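Long-range contact in apical membrane antigen 1 (Neospora caninum, PDB 4APL), which probably takes part in host-cell invasion by this parasite as a membrane antigen of the moving junction, here represented by its domains I, II and III: residues K63-Y75 / S184-C196. Residues are numbered along the deposited sequence; the frame is centred on the assembly and turned at random.
Sequences KYIQLHQPNRPPY and STNDDPVNLTWYC
Two backbone hydrogen bonds grip His-68 from the 184-196 loop. Its N donates to Cys-196 O over 2.9 Å, and its O accepts from Asn-186 N at 3.0 Å. Between side chains, Asn-186 ND2 reaches Asn-71 OD1 at 3.2 Å, a bent bond (137° at the hydrogen) between amides turned 49° from each other.

Apolar contact centres on Tyr-195. With CG between its backbone N and carbonyl carbon (chi1 52°), Tyr-195 lies alongside Gln-69, whose CG makes a CH-pi contact over one ring face, 3.9 Å from the centroid; Trp-194 CE3 sits over the rim of the opposite face. Leu-67 CG comes obliquely to CE1 of the same ring, with CD1 next. The Gln-69 amide continues past the ring to Asn-77 N, bonded through OE1. Further out, Pro-70 CG lies 3.9 Å from Asp-187 CB.

Strands 64-68 and 196-200 form a two-stranded antiparallel sheet in the AMA1 family region, and the contact joins its end to the loop preceding strand 196-200. The disulfide from Cys-196 to Cys-183, just before Ser-184, closes that loop, and Phe-197 of strand 196-200 touches Leu-67 and Ile-65.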
ATOM      1  N   LYS A  63       6.227   2.402   2.159  1.00 22.39           N
ATOM      2  CA  LYS A  63       5.781   3.789   2.093  1.00 21.43           C
ATOM      3  C   LYS A  63       6.422   4.601   3.205  1.00 21.50           C
ATOM      4  O   LYS A  63       6.443   4.186   4.359  1.00 22.79           O
ATOM      5  CB  LYS A  63       4.257   3.879   2.189  1.00 20.99           C
ATOM      6  CG  LYS A  63       3.723   5.232   2.635  1.00 20.17           C
ATOM      7  CD  LYS A  63       2.209   5.278   2.573  1.00 19.95           C
ATOM      8  CE  LYS A  63       1.684   6.595   3.118  1.00 20.56           C
ATOM      9  NZ  LYS A  63       0.204   6.697   2.979  1.00 19.99           N
ATOM     10  N   TYR A  64       6.960   5.755   2.846  1.00 20.76           N
ATOM     11  CA  TYR A  64       7.273   6.769   3.833  1.00 20.78           C
ATOM     12  C   TYR A  64       6.828   8.150   3.335  1.00 21.02           C
ATOM     13  O   TYR A  64       6.467   8.324   2.168  1.00 21.83           O
ATOM     14  CB  TYR A  64       8.765   6.752   4.153  1.00 21.22           C
ATOM     15  CG  TYR A  64       9.637   6.926   2.936  1.00 22.17           C
ATOM     16  CD1 TYR A  64       9.797   5.895   2.016  1.00 22.40           C
ATOM     17  CD2 TYR A  64      10.254   8.137   2.677  1.00 21.65           C
ATOM     18  CE1 TYR A  64      10.565   6.062   0.885  1.00 23.39           C
ATOM     19  CE2 TYR A  64      11.027   8.311   1.553  1.00 23.16           C
ATOM     20  CZ  TYR A  64      11.177   7.277   0.656  1.00 23.46           C
ATOM     21  OH  TYR A  64      11.966   7.458  -0.459  1.00 23.95           O
ATOM     22  N   ILE A  65       6.817   9.117   4.235  1.00 20.29           N
ATOM     23  CA  ILE A  65       6.556  10.480   3.864  1.00 21.31           C
ATOM     24  C   ILE A  65       7.901  11.165   3.726  1.00 24.00           C
ATOM     25  O   ILE A  65       8.684  11.184   4.685  1.00 25.90           O
ATOM     26  CB  ILE A  65       5.744  11.199   4.950  1.00 20.96           C
ATOM     27  CG1 ILE A  65       4.499  10.386   5.342  1.00 20.89           C
ATOM     28  CG2 ILE A  65       5.401  12.605   4.504  1.00 20.18           C
ATOM     29  CD1 ILE A  65       3.689   9.860   4.176  1.00 20.69           C
ATOM     30  N   GLN A  66       8.166  11.706   2.532  1.00 25.24           N
ATOM     31  CA  GLN A  66       9.379  12.466   2.226  1.00 25.92           C
ATOM     32  C   GLN A  66       9.280  13.915   2.652  1.00 26.11           C
ATOM     33  O   GLN A  66       8.334  14.606   2.304  1.00 26.38           O
ATOM     34  CB  GLN A  66       9.650  12.438   0.728  1.00 29.40           C
ATOM     35  CG  GLN A  66      10.662  11.383   0.312  1.00 36.45           C
ATOM     36  CD  GLN A  66      12.069  11.962   0.181  1.00 35.70           C
ATOM     37  OE1 GLN A  66      12.336  13.088   0.605  1.00 34.96           O
ATOM     38  NE2 GLN A  66      12.968  11.203  -0.444  1.00 37.09           N
ATOM     39  N   LEU A  67      10.303  14.396   3.344  1.00 27.63           N
ATOM     40  CA  LEU A  67      10.284  15.747   3.890  1.00 28.51           C
ATOM     41  C   LEU A  67      11.177  16.679   3.090  1.00 29.03           C
ATOM     42  O   LEU A  67      12.223  16.265   2.597  1.00 29.05           O
ATOM     43  CB  LEU A  67      10.723  15.727   5.357  1.00 28.16           C
ATOM     44  CG  LEU A  67       9.629  15.617   6.424  1.00 26.98           C
ATOM     45  CD1 LEU A  67       8.387  14.910   5.912  1.00 25.85           C
ATOM     46  CD2 LEU A  67      10.172  14.931   7.662  1.00 27.32           C
ATOM     47  N   HIS A  68      10.761  17.937   2.967  1.00 30.01           N
ATOM     48  CA  HIS A  68      11.547  18.934   2.245  1.00 31.06           C
ATOM     49  C   HIS A  68      11.875  20.083   3.124  1.00 30.89           C
ATOM     50  O   HIS A  68      11.663  21.252   2.770  1.00 30.48           O
ATOM     51  CB  HIS A  68      10.843  19.379   0.976  1.00 31.31           C
ATOM     52  CG  HIS A  68      10.572  18.249   0.028  1.00 32.69           C
ATOM     53  ND1 HIS A  68      11.542  17.420  -0.397  1.00 33.55           N
ATOM     54  CD2 HIS A  68       9.382  17.767  -0.506  1.00 33.82           C
ATOM     55  CE1 HIS A  68      11.009  16.476  -1.199  1.00 33.04           C
ATOM     56  NE2 HIS A  68       9.687  16.689  -1.265  1.00 34.13           N
ATOM     57  N   GLN A  69      12.386  19.733   4.300  1.00 30.82           N
ATOM     58  CA  GLN A  69      13.090  20.662   5.168  1.00 32.28           C
ATOM     59  C   GLN A  69      14.353  21.169   4.476  1.00 32.95           C
ATOM     60  O   GLN A  69      14.825  20.560   3.512  1.00 35.55           O
ATOM     61  CB  GLN A  69      13.449  19.968   6.482  1.00 31.75           C
ATOM     62  CG  GLN A  69      12.265  19.726   7.408  1.00 30.91           C
ATOM     63  CD  GLN A  69      12.638  18.884   8.612  1.00 31.76           C
ATOM     64  OE1 GLN A  69      13.434  17.943   8.516  1.00 30.89           O
ATOM     65  NE2 GLN A  69      12.075  19.228   9.763  1.00 33.54           N
ATOM     66  N   PRO A  70      14.894  22.302   4.944  1.00 31.77           N
ATOM     67  CA  PRO A  70      16.104  22.816   4.317  1.00 32.54           C
ATOM     68  C   PRO A  70      17.322  22.017   4.760  1.00 35.01           C
ATOM     69  O   PRO A  70      17.386  21.576   5.908  1.00 38.47           O
ATOM     70  CB  PRO A  70      16.193  24.258   4.827  1.00 31.27           C
ATOM     71  CG  PRO A  70      15.061  24.447   5.790  1.00 30.98           C
ATOM     72  CD  PRO A  70      14.472  23.110   6.097  1.00 30.48           C
ATOM     73  N   ASN A  71      18.280  21.822   3.859  1.00 36.14           N
ATOM     74  CA  ASN A  71      19.449  21.001   4.168  1.00 35.79           C
ATOM     75  C   ASN A  71      20.485  21.702   5.041  1.00 36.18           C
ATOM     76  O   ASN A  71      21.541  22.105   4.549  1.00 37.99           O
ATOM     77  CB  ASN A  71      20.111  20.514   2.887  1.00 35.16           C
ATOM     78  CG  ASN A  71      19.147  19.794   1.984  1.00 34.77           C
ATOM     79  OD1 ASN A  71      17.934  19.963   2.093  1.00 35.57           O
ATOM     80  ND2 ASN A  71      19.680  18.992   1.075  1.00 34.95           N
ATOM     81  N   ARG A  72      20.190  21.813   6.335  1.00 34.71           N
ATOM     82  CA  ARG A  72      21.083  22.467   7.298  1.00 34.81           C
ATOM     83  C   ARG A  72      20.579  22.154   8.696  1.00 33.78           C
ATOM     84  O   ARG A  72      19.398  21.860   8.870  1.00 36.81           O
ATOM     85  CB  ARG A  72      21.086  23.993   7.090  1.00 34.54           C
ATOM     86  CG  ARG A  72      19.763  24.662   7.427  1.00 33.85           C
ATOM     87  CD  ARG A  72      19.908  26.159   7.595  1.00 33.16           C
ATOM     88  NE  ARG A  72      18.906  26.857   6.797  1.00 33.88           N
ATOM     89  CZ  ARG A  72      17.747  27.295   7.273  1.00 34.96           C
ATOM     90  NH1 ARG A  72      17.451  27.138   8.556  1.00 34.83           N
ATOM     91  NH2 ARG A  72      16.887  27.906   6.473  1.00 35.28           N
ATOM     92  N   PRO A  73      21.450  22.253   9.710  1.00 32.75           N
ATOM     93  CA  PRO A  73      20.932  22.083  11.073  1.00 32.03           C
ATOM     94  C   PRO A  73      19.845  23.116  11.400  1.00 31.11           C
ATOM     95  O   PRO A  73      19.879  24.234  10.879  1.00 26.65           O
ATOM     96  CB  PRO A  73      22.168  22.294  11.953  1.00 29.91           C
ATOM     97  CG  PRO A  73      23.323  21.987  11.063  1.00 31.22           C
ATOM     98  CD  PRO A  73      22.910  22.439   9.689  1.00 31.65           C
ATOM     99  N   PRO A  74      18.867  22.733  12.243  1.00 33.79           N
ATOM    100  CA  PRO A  74      18.774  21.439  12.921  1.00 34.07           C
ATOM    101  C   PRO A  74      17.969  20.388  12.137  1.00 35.17           C
ATOM    102  O   PRO A  74      17.641  19.330  12.680  1.00 36.07           O
ATOM    103  CB  PRO A  74      18.037  21.801  14.206  1.00 32.64           C
ATOM    104  CG  PRO A  74      17.108  22.886  13.783  1.00 32.16           C
ATOM    105  CD  PRO A  74      17.772  23.634  12.656  1.00 33.12           C
ATOM    106  N   TYR A  75      17.682  20.670  10.869  1.00 33.82           N
ATOM    107  CA  TYR A  75      16.781  19.844  10.071  1.00 32.75           C
ATOM    108  C   TYR A  75      17.373  18.482   9.713  1.00 34.13           C
ATOM    109  O   TYR A  75      18.570  18.351   9.467  1.00 37.60           O
ATOM    110  CB  TYR A  75      16.339  20.603   8.822  1.00 30.18           C
ATOM    111  CG  TYR A  75      15.708  21.944   9.149  1.00 31.58           C
ATOM    112  CD1 TYR A  75      14.348  22.046   9.429  1.00 32.64           C
ATOM    113  CD2 TYR A  75      16.476  23.099   9.220  1.00 30.49           C
ATOM    114  CE1 TYR A  75      13.768  23.263   9.743  1.00 31.98           C
ATOM    115  CE2 TYR A  75      15.903  24.318   9.532  1.00 30.92           C
ATOM    116  CZ  TYR A  75      14.549  24.398   9.791  1.00 31.32           C
ATOM    117  OH  TYR A  75      13.976  25.615  10.100  1.00 31.10           O
ATOM    118  N   SER A 184       7.048  25.546   2.297  1.00 41.02           N
ATOM    119  CA  SER A 184       8.380  25.689   1.727  1.00 42.93           C
ATOM    120  C   SER A 184       8.959  24.327   1.369  1.00 40.76           C
ATOM    121  O   SER A 184       8.858  23.367   2.134  1.00 39.61           O
ATOM    122  CB  SER A 184       9.317  26.399   2.713  1.00 44.14           C
ATOM    123  OG  SER A 184       9.950  25.475   3.590  1.00 45.28           O
ATOM    124  N   THR A 185       9.593  24.257   0.213  1.00 39.75           N
ATOM    125  CA  THR A 185      10.470  23.141  -0.071  1.00 43.17           C
ATOM    126  C   THR A 185      11.921  23.625  -0.222  1.00 45.52           C
ATOM    127  O   THR A 185      12.221  24.475  -1.071  1.00 47.18           O
ATOM    128  CB  THR A 185       9.964  22.331  -1.283  1.00 42.73           C
ATOM    129  OG1 THR A 185      11.073  21.832  -2.033  1.00 40.59           O
ATOM    130  CG2 THR A 185       9.069  23.190  -2.182  1.00 43.97           C
ATOM    131  N   ASN A 186      12.794  23.118   0.652  1.00 44.85           N
ATOM    132  CA  ASN A 186      14.138  23.671   0.875  1.00 44.47           C
ATOM    133  C   ASN A 186      14.216  25.152   1.228  1.00 46.19           C
ATOM    134  O   ASN A 186      15.111  25.866   0.766  1.00 44.10           O
ATOM    135  CB  ASN A 186      15.065  23.372  -0.292  1.00 45.82           C
ATOM    136  CG  ASN A 186      16.145  22.393   0.081  1.00 51.23           C
ATOM    137  OD1 ASN A 186      17.209  22.776   0.581  1.00 48.11           O
ATOM    138  ND2 ASN A 186      15.850  21.108  -0.086  1.00 55.21           N
ATOM    139  N   ASP A 187      13.294  25.599   2.074  1.00 45.90           N
ATOM    140  CA  ASP A 187      13.204  27.001   2.459  1.00 46.75           C
ATOM    141  C   ASP A 187      13.029  27.943   1.262  1.00 48.00           C
ATOM    142  O   ASP A 187      13.567  29.055   1.234  1.00 48.10           O
ATOM    143  CB  ASP A 187      14.398  27.409   3.318  1.00 47.14           C
ATOM    144  CG  ASP A 187      13.984  28.218   4.523  1.00 51.72           C
ATOM    145  OD1 ASP A 187      12.787  28.571   4.619  1.00 52.48           O
ATOM    146  OD2 ASP A 187      14.849  28.494   5.381  1.00 54.21           O
ATOM    147  N   ASP A 188      12.244  27.485   0.290  1.00 46.73           N
ATOM    148  CA  ASP A 188      11.824  28.296  -0.840  1.00 46.44           C
ATOM    149  C   ASP A 188      10.323  28.098  -1.010  1.00 48.90           C
ATOM    150  O   ASP A 188       9.897  27.043  -1.491  1.00 48.95           O
ATOM    151  CB  ASP A 188      12.563  27.832  -2.100  1.00 49.04           C
ATOM    152  CG  ASP A 188      12.062  28.509  -3.374  1.00 49.62           C
ATOM    153  OD1 ASP A 188      11.200  29.416  -3.310  1.00 49.39           O
ATOM    154  OD2 ASP A 188      12.543  28.115  -4.458  1.00 51.17           O
ATOM    155  N   PRO A 189       9.508  29.091  -0.592  1.00 49.20           N
ATOM    156  CA  PRO A 189       9.797  30.378   0.053  1.00 48.04           C
ATOM    157  C   PRO A 189      10.368  30.271   1.461  1.00 52.28           C
ATOM    158  O   PRO A 189      10.593  29.175   1.967  1.00 55.18           O
ATOM    159  CB  PRO A 189       8.422  31.047   0.132  1.00 49.41           C
ATOM    160  CG  PRO A 189       7.625  30.408  -0.948  1.00 52.82           C
ATOM    161  CD  PRO A 189       8.083  28.981  -0.947  1.00 51.87           C
ATOM    162  N   VAL A 190      10.533  31.418   2.114  1.00 56.40           N
ATOM    163  CA  VAL A 190      11.471  31.518   3.226  1.00 57.27           C
ATOM    164  C   VAL A 190      10.868  31.457   4.628  1.00 58.20           C
ATOM    165  O   VAL A 190      11.277  30.629   5.443  1.00 62.44           O
ATOM    166  CB  VAL A 190      12.402  32.733   3.076  1.00 56.37           C
ATOM    167  CG1 VAL A 190      13.570  32.377   2.166  1.00 53.85           C
ATOM    168  CG2 VAL A 190      11.630  33.933   2.545  1.00 58.56           C
ATOM    169  N   ASN A 191       9.913  32.328   4.923  1.00 57.85           N
ATOM    170  CA  ASN A 191       9.350  32.360   6.264  1.00 60.11           C
ATOM    171  C   ASN A 191       8.029  31.608   6.367  1.00 60.87           C
ATOM    172  O   ASN A 191       7.016  32.168   6.794  1.00 63.88           O
ATOM    173  CB  ASN A 191       9.201  33.797   6.764  1.00 62.76           C
ATOM    174  CG  ASN A 191       9.415  33.912   8.261  1.00 62.88           C
ATOM    175  OD1 ASN A 191      10.460  33.520   8.783  1.00 62.83           O
ATOM    176  ND2 ASN A 191       8.422  34.454   8.962  1.00 63.92           N
ATOM    177  N   LEU A 192       8.041  30.339   5.971  1.00 57.69           N
ATOM    178  CA  LEU A 192       6.832  29.523   6.014  1.00 52.62           C
ATOM    179  C   LEU A 192       6.898  28.517   7.143  1.00 47.98           C
ATOM    180  O   LEU A 192       7.969  27.974   7.437  1.00 47.50           O
ATOM    181  CB  LEU A 192       6.594  28.821   4.679  1.00 51.33           C
ATOM    182  CG  LEU A 192       6.311  29.760   3.504  1.00 54.00           C
ATOM    183  CD1 LEU A 192       6.126  28.963   2.225  1.00 55.28           C
ATOM    184  CD2 LEU A 192       5.094  30.642   3.774  1.00 54.05           C
ATOM    185  N   THR A 193       5.749  28.295   7.780  1.00 42.95           N
ATOM    186  CA  THR A 193       5.651  27.443   8.959  1.00 40.03           C
ATOM    187  C   THR A 193       5.931  25.989   8.604  1.00 38.20           C
ATOM    188  O   THR A 193       6.660  25.301   9.315  1.00 37.53           O
ATOM    189  CB  THR A 193       4.247  27.514   9.584  1.00 40.08           C
ATOM    190  OG1 THR A 193       3.776  28.864   9.562  1.00 39.65           O
ATOM    191  CG2 THR A 193       4.266  27.009  11.020  1.00 39.50           C
ATOM    192  N   TRP A 194       5.351  25.531   7.500  1.00 36.73           N
ATOM    193  CA  TRP A 194       5.447  24.128   7.103  1.00 36.54           C
ATOM    194  C   TRP A 194       6.339  23.867   5.927  1.00 33.61           C
ATOM    195  O   TRP A 194       6.157  24.438   4.854  1.00 32.79           O
ATOM    196  CB  TRP A 194       4.061  23.566   6.825  1.00 38.81           C
ATOM    197  CG  TRP A 194       3.377  23.107   8.079  1.00 39.58           C
ATOM    198  CD1 TRP A 194       2.451  23.805   8.849  1.00 39.87           C
ATOM    199  CD2 TRP A 194       3.594  21.842   8.789  1.00 41.81           C
ATOM    200  NE1 TRP A 194       2.074  23.067   9.944  1.00 41.87           N
ATOM    201  CE2 TRP A 194       2.722  21.880   9.967  1.00 41.17           C
ATOM    202  CE3 TRP A 194       4.382  20.719   8.569  1.00 40.87           C
ATOM    203  CZ2 TRP A 194       2.661  20.829  10.866  1.00 40.35           C
ATOM    204  CZ3 TRP A 194       4.311  19.667   9.485  1.00 40.31           C
ATOM    205  CH2 TRP A 194       3.470  19.722  10.604  1.00 39.98           C
ATOM    206  N   TYR A 195       7.303  22.972   6.113  1.00 30.67           N
ATOM    207  CA  TYR A 195       7.976  22.339   4.988  1.00 29.66           C
ATOM    208  C   TYR A 195       6.987  21.475   4.203  1.00 29.71           C
ATOM    209  O   TYR A 195       5.924  21.111   4.709  1.00 28.60           O
ATOM    210  CB  TYR A 195       9.140  21.484   5.483  1.00 28.36           C
ATOM    211  CG  TYR A 195       8.752  20.505   6.555  1.00 26.70           C
ATOM    212  CD1 TYR A 195       8.267  19.238   6.228  1.00 27.00           C
ATOM    213  CD2 TYR A 195       8.825  20.857   7.896  1.00 27.00           C
ATOM    214  CE1 TYR A 195       7.890  18.337   7.210  1.00 26.28           C
ATOM    215  CE2 TYR A 195       8.448  19.966   8.887  1.00 27.79           C
ATOM    216  CZ  TYR A 195       7.994  18.702   8.541  1.00 26.72           C
ATOM    217  OH  TYR A 195       7.636  17.817   9.528  1.00 25.87           O
ATOM    218  N   CYS A 196       7.334  21.150   2.964  1.00 30.60           N
ATOM    219  CA  CYS A 196       6.479  20.296   2.154  1.00 31.88           C
ATOM    220  C   CYS A 196       6.851  18.852   2.378  1.00 30.20           C
ATOM    221  O   CYS A 196       7.973  18.555   2.783  1.00 30.14           O
ATOM    222  CB  CYS A 196       6.610  20.639   0.676  1.00 34.82           C
ATOM    223  SG  CYS A 196       6.200  22.357   0.301  1.00 46.08           S
TER